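Local coordinates for protein type I modular polyketide synthase (Streptomyces albus subsp. albus, PDB 6IYR) that probably selects an extender unit, malonyl-coenzyme A or a close relative, and loads it for polyketide chain elongation as the acyltransferase domain of module 8 of the salinomycin synthase, at residues 139-145 / 424-430. Numbering follows the deposited sequence.
Sequences WAGMAVE and LRRDEGG
The indole of W139 lies between two type II beta turns, its own (W139 to M142) and that of R425 to E428. One face carries the backbone of the R426-D427 corner: R426 CA sits over the five-membered ring in a CH-pi contact, 3.5 Å from its centroid and 15° off the normal, and D427 N lies 3.3 Å above the plane toward the rim. M142 CA covers the opposite face, 3.4 Å above the plane and over its centre. G429 CA meets the benzo edge in plane, while R425 O approaches CZ2 obliquely. W139 CG stands between the backbone N and the carbonyl carbon (chi1 50°), which sends the ring across to the second turn. In the alpha/beta acyltransferase fold, these loops follow strands 129-132 and 419-421 of the parallel sheet and lead into helices 146-149 and 431-443.

W139 NE1 donates to A399 O, which ties down the ring, while a hydrogen bond between R426 N and H400 ND1 anchors the turn that covers it. On the outer flank the R426 side chain passes W139 CB, its CG 3.8 Å away.

Further along, A143 and G429 bring their CA atoms within 4.3 Å. G429 is engaged through both backbone polar atoms: its O receives a CA-H...O contact from A143 CA, and its N donates to the carboxylate of E145. A143 CB also touches L424 CD1, and the L424 side chain packs on L202 of helix 188-208. G430, the N-cap of helix 431-443, places its CA 3.6 Å from E145 CB. The extended E145 chain brings OE1 to G429 N at 3.2 Å, the hydrogen arriving from above the carboxylate plane, 52° out of it.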
ATOM      1  N   TRP A 139       0.567 -12.785   2.101  1.00 31.33           N
ATOM      2  CA  TRP A 139      -0.190 -13.914   2.631  1.00 29.99           C
ATOM      3  C   TRP A 139      -0.556 -14.849   1.521  1.00 30.70           C
ATOM      4  O   TRP A 139      -0.708 -14.417   0.365  1.00 30.86           O
ATOM      5  CB  TRP A 139      -1.467 -13.434   3.333  1.00 33.53           C
ATOM      6  CG  TRP A 139      -2.334 -12.472   2.563  1.00 27.74           C
ATOM      7  CD1 TRP A 139      -2.247 -11.123   2.585  1.00 28.16           C
ATOM      8  CD2 TRP A 139      -3.536 -12.775   1.845  1.00 26.34           C
ATOM      9  NE1 TRP A 139      -3.287 -10.564   1.896  1.00 27.67           N
ATOM     10  CE2 TRP A 139      -4.053 -11.560   1.364  1.00 28.68           C
ATOM     11  CE3 TRP A 139      -4.231 -13.960   1.562  1.00 29.14           C
ATOM     12  CZ2 TRP A 139      -5.287 -11.474   0.712  1.00 29.92           C
ATOM     13  CZ3 TRP A 139      -5.424 -13.880   0.848  1.00 30.88           C
ATOM     14  CH2 TRP A 139      -5.933 -12.645   0.423  1.00 28.47           C
ATOM     15  N   ALA A 140      -0.709 -16.127   1.865  1.00 29.65           N
ATOM     16  CA  ALA A 140      -0.969 -17.151   0.887  1.00 33.41           C
ATOM     17  C   ALA A 140      -2.313 -16.874   0.280  1.00 37.31           C
ATOM     18  O   ALA A 140      -3.313 -16.871   0.981  1.00 36.03           O
ATOM     19  CB  ALA A 140      -0.984 -18.520   1.549  1.00 33.88           C
ATOM     20  N   GLY A 141      -2.339 -16.728  -1.034  1.00 34.34           N
ATOM     21  CA  GLY A 141      -3.552 -16.375  -1.764  1.00 31.44           C
ATOM     22  C   GLY A 141      -3.731 -14.878  -1.959  1.00 32.85           C
ATOM     23  O   GLY A 141      -4.717 -14.447  -2.537  1.00 30.05           O
ATOM     24  N   MET A 142      -2.755 -14.071  -1.558  1.00 29.21           N
ATOM     25  CA  MET A 142      -2.880 -12.619  -1.728  1.00 26.70           C
ATOM     26  C   MET A 142      -3.185 -12.222  -3.179  1.00 31.37           C
ATOM     27  O   MET A 142      -2.552 -12.712  -4.147  1.00 35.24           O
ATOM     28  CB  MET A 142      -1.649 -11.890  -1.192  1.00 29.34           C
ATOM     29  CG  MET A 142      -0.332 -12.335  -1.850  1.00 27.03           C
ATOM     30  SD  MET A 142       1.003 -11.337  -1.180  1.00 29.27           S
ATOM     31  CE  MET A 142       2.318 -11.991  -2.167  1.00 34.48           C
ATOM     32  N   ALA A 143      -4.339 -11.567  -3.326  1.00 30.64           N
ATOM     33  CA  ALA A 143      -4.788 -10.971  -4.600  1.00 35.32           C
ATOM     34  C   ALA A 143      -5.187 -11.976  -5.660  1.00 31.49           C
ATOM     35  O   ALA A 143      -5.499 -11.593  -6.777  1.00 32.39           O
ATOM     36  CB  ALA A 143      -3.730 -10.025  -5.172  1.00 35.84           C
ATOM     37  N   VAL A 144      -5.156 -13.255  -5.350  1.00 26.46           N
ATOM     38  CA  VAL A 144      -5.386 -14.223  -6.413  1.00 34.90           C
ATOM     39  C   VAL A 144      -6.882 -14.187  -6.806  1.00 39.66           C
ATOM     40  O   VAL A 144      -7.208 -14.327  -7.967  1.00 38.98           O
ATOM     41  CB  VAL A 144      -4.911 -15.635  -6.009  1.00 39.26           C
ATOM     42  CG1 VAL A 144      -4.938 -15.784  -4.510  1.00 51.11           C
ATOM     43  CG2 VAL A 144      -5.754 -16.723  -6.652  1.00 40.38           C
ATOM     44  N   GLU A 145      -7.756 -13.845  -5.865  1.00 33.85           N
ATOM     45  CA  GLU A 145      -9.187 -13.671  -6.173  1.00 43.40           C
ATOM     46  C   GLU A 145      -9.380 -12.554  -7.186  1.00 44.17           C
ATOM     47  O   GLU A 145     -10.249 -12.627  -8.042  1.00 40.65           O
ATOM     48  CB  GLU A 145     -10.000 -13.359  -4.912  1.00 47.51           C
ATOM     49  CG  GLU A 145      -9.963 -14.412  -3.798  1.00 63.78           C
ATOM     50  CD  GLU A 145     -10.478 -13.886  -2.437  1.00 87.73           C
ATOM     51  OE1 GLU A 145      -9.622 -13.612  -1.493  1.00 46.87           O
ATOM     52  OE2 GLU A 145     -11.750 -13.777  -2.315  1.00 47.62           O
ATOM     53  N   LEU A 424      -5.982  -4.120  -0.034  1.00 27.28           N
ATOM     54  CA  LEU A 424      -6.484  -5.392   0.378  1.00 26.63           C
ATOM     55  C   LEU A 424      -6.126  -5.671   1.806  1.00 26.28           C
ATOM     56  O   LEU A 424      -5.339  -4.949   2.429  1.00 25.74           O
ATOM     57  CB  LEU A 424      -5.937  -6.449  -0.518  1.00 24.37           C
ATOM     58  CG  LEU A 424      -6.132  -6.242  -2.026  1.00 30.04           C
ATOM     59  CD1 LEU A 424      -5.490  -7.428  -2.725  1.00 31.56           C
ATOM     60  CD2 LEU A 424      -7.591  -6.168  -2.476  1.00 28.64           C
ATOM     61  N   ARG A 425      -6.583  -6.818   2.279  1.00 28.61           N
ATOM     62  CA  ARG A 425      -6.239  -7.301   3.598  1.00 32.76           C
ATOM     63  C   ARG A 425      -5.989  -8.786   3.563  1.00 28.86           C
ATOM     64  O   ARG A 425      -6.569  -9.454   2.748  1.00 26.62           O
ATOM     65  CB  ARG A 425      -7.447  -7.129   4.495  1.00 43.02           C
ATOM     66  CG  ARG A 425      -7.249  -6.054   5.488  1.00 54.59           C
ATOM     67  CD  ARG A 425      -8.164  -4.924   5.131  1.00 64.80           C
ATOM     68  NE  ARG A 425      -9.204  -4.865   6.124  1.00 48.09           N
ATOM     69  CZ  ARG A 425      -9.682  -3.737   6.628  1.00 57.43           C
ATOM     70  NH1 ARG A 425     -10.605  -3.782   7.575  1.00 46.10           N
ATOM     71  NH2 ARG A 425      -9.285  -2.571   6.144  1.00 73.29           N
ATOM     72  N   ARG A 426      -5.325  -9.305   4.591  1.00 25.88           N
ATOM     73  CA  ARG A 426      -5.126 -10.727   4.713  1.00 32.70           C
ATOM     74  C   ARG A 426      -6.470 -11.463   4.655  1.00 34.72           C
ATOM     75  O   ARG A 426      -7.441 -11.064   5.277  1.00 31.23           O
ATOM     76  CB  ARG A 426      -4.419 -11.043   6.014  1.00 40.19           C
ATOM     77  CG  ARG A 426      -3.918 -12.478   6.088  1.00 52.38           C
ATOM     78  CD  ARG A 426      -2.641 -12.520   6.916  1.00 51.09           C
ATOM     79  NE  ARG A 426      -2.838 -11.727   8.113  1.00 48.76           N
ATOM     80  CZ  ARG A 426      -2.028 -10.781   8.556  1.00 45.38           C
ATOM     81  NH1 ARG A 426      -2.338 -10.136   9.669  1.00 51.56           N
ATOM     82  NH2 ARG A 426      -0.859 -10.571   7.997  1.00 52.53           N
ATOM     83  N   ASP A 427      -6.500 -12.519   3.872  1.00 35.02           N
ATOM     84  CA  ASP A 427      -7.693 -13.333   3.653  1.00 41.82           C
ATOM     85  C   ASP A 427      -8.801 -12.551   2.986  1.00 42.26           C
ATOM     86  O   ASP A 427      -9.838 -13.133   2.697  1.00 38.24           O
ATOM     87  CB  ASP A 427      -8.182 -14.007   4.957  1.00 44.55           C
ATOM     88  CG  ASP A 427      -7.133 -14.966   5.562  1.00 52.90           C
ATOM     89  OD1 ASP A 427      -6.343 -15.589   4.811  1.00 58.61           O
ATOM     90  OD2 ASP A 427      -7.041 -15.053   6.803  1.00 72.96           O
ATOM     91  N   GLU A 428      -8.544 -11.294   2.594  1.00 34.08           N
ATOM     92  CA  GLU A 428      -9.490 -10.557   1.721  1.00 32.74           C
ATOM     93  C   GLU A 428      -8.848  -9.889   0.487  1.00 32.57           C
ATOM     94  O   GLU A 428      -8.609  -8.678   0.454  1.00 30.21           O
ATOM     95  CB  GLU A 428     -10.283  -9.517   2.523  1.00 33.13           C
ATOM     96  CG  GLU A 428     -10.972 -10.096   3.768  1.00 39.94           C
ATOM     97  CD  GLU A 428     -11.566  -9.018   4.663  1.00 37.75           C
ATOM     98  OE1 GLU A 428     -11.545  -9.187   5.880  1.00 50.46           O
ATOM     99  OE2 GLU A 428     -11.921  -7.933   4.168  1.00 40.58           O
ATOM    100  N   GLY A 429      -8.705 -10.671  -0.562  1.00 30.97           N
ATOM    101  CA  GLY A 429      -7.847 -10.331  -1.664  1.00 34.07           C
ATOM    102  C   GLY A 429      -8.623 -10.259  -2.960  1.00 34.34           C
ATOM    103  O   GLY A 429      -8.048 -10.467  -4.025  1.00 36.06           O
ATOM    104  N   GLY A 430      -9.939 -10.022  -2.871  1.00 37.17           N
ATOM    105  CA  GLY A 430     -10.777  -9.913  -4.066  1.00 35.03           C
ATOM    106  C   GLY A 430     -11.439  -8.561  -4.292  1.00 33.44           C
ATOM    107  O   GLY A 430     -11.145  -7.566  -3.625  1.00 29.90           O
TER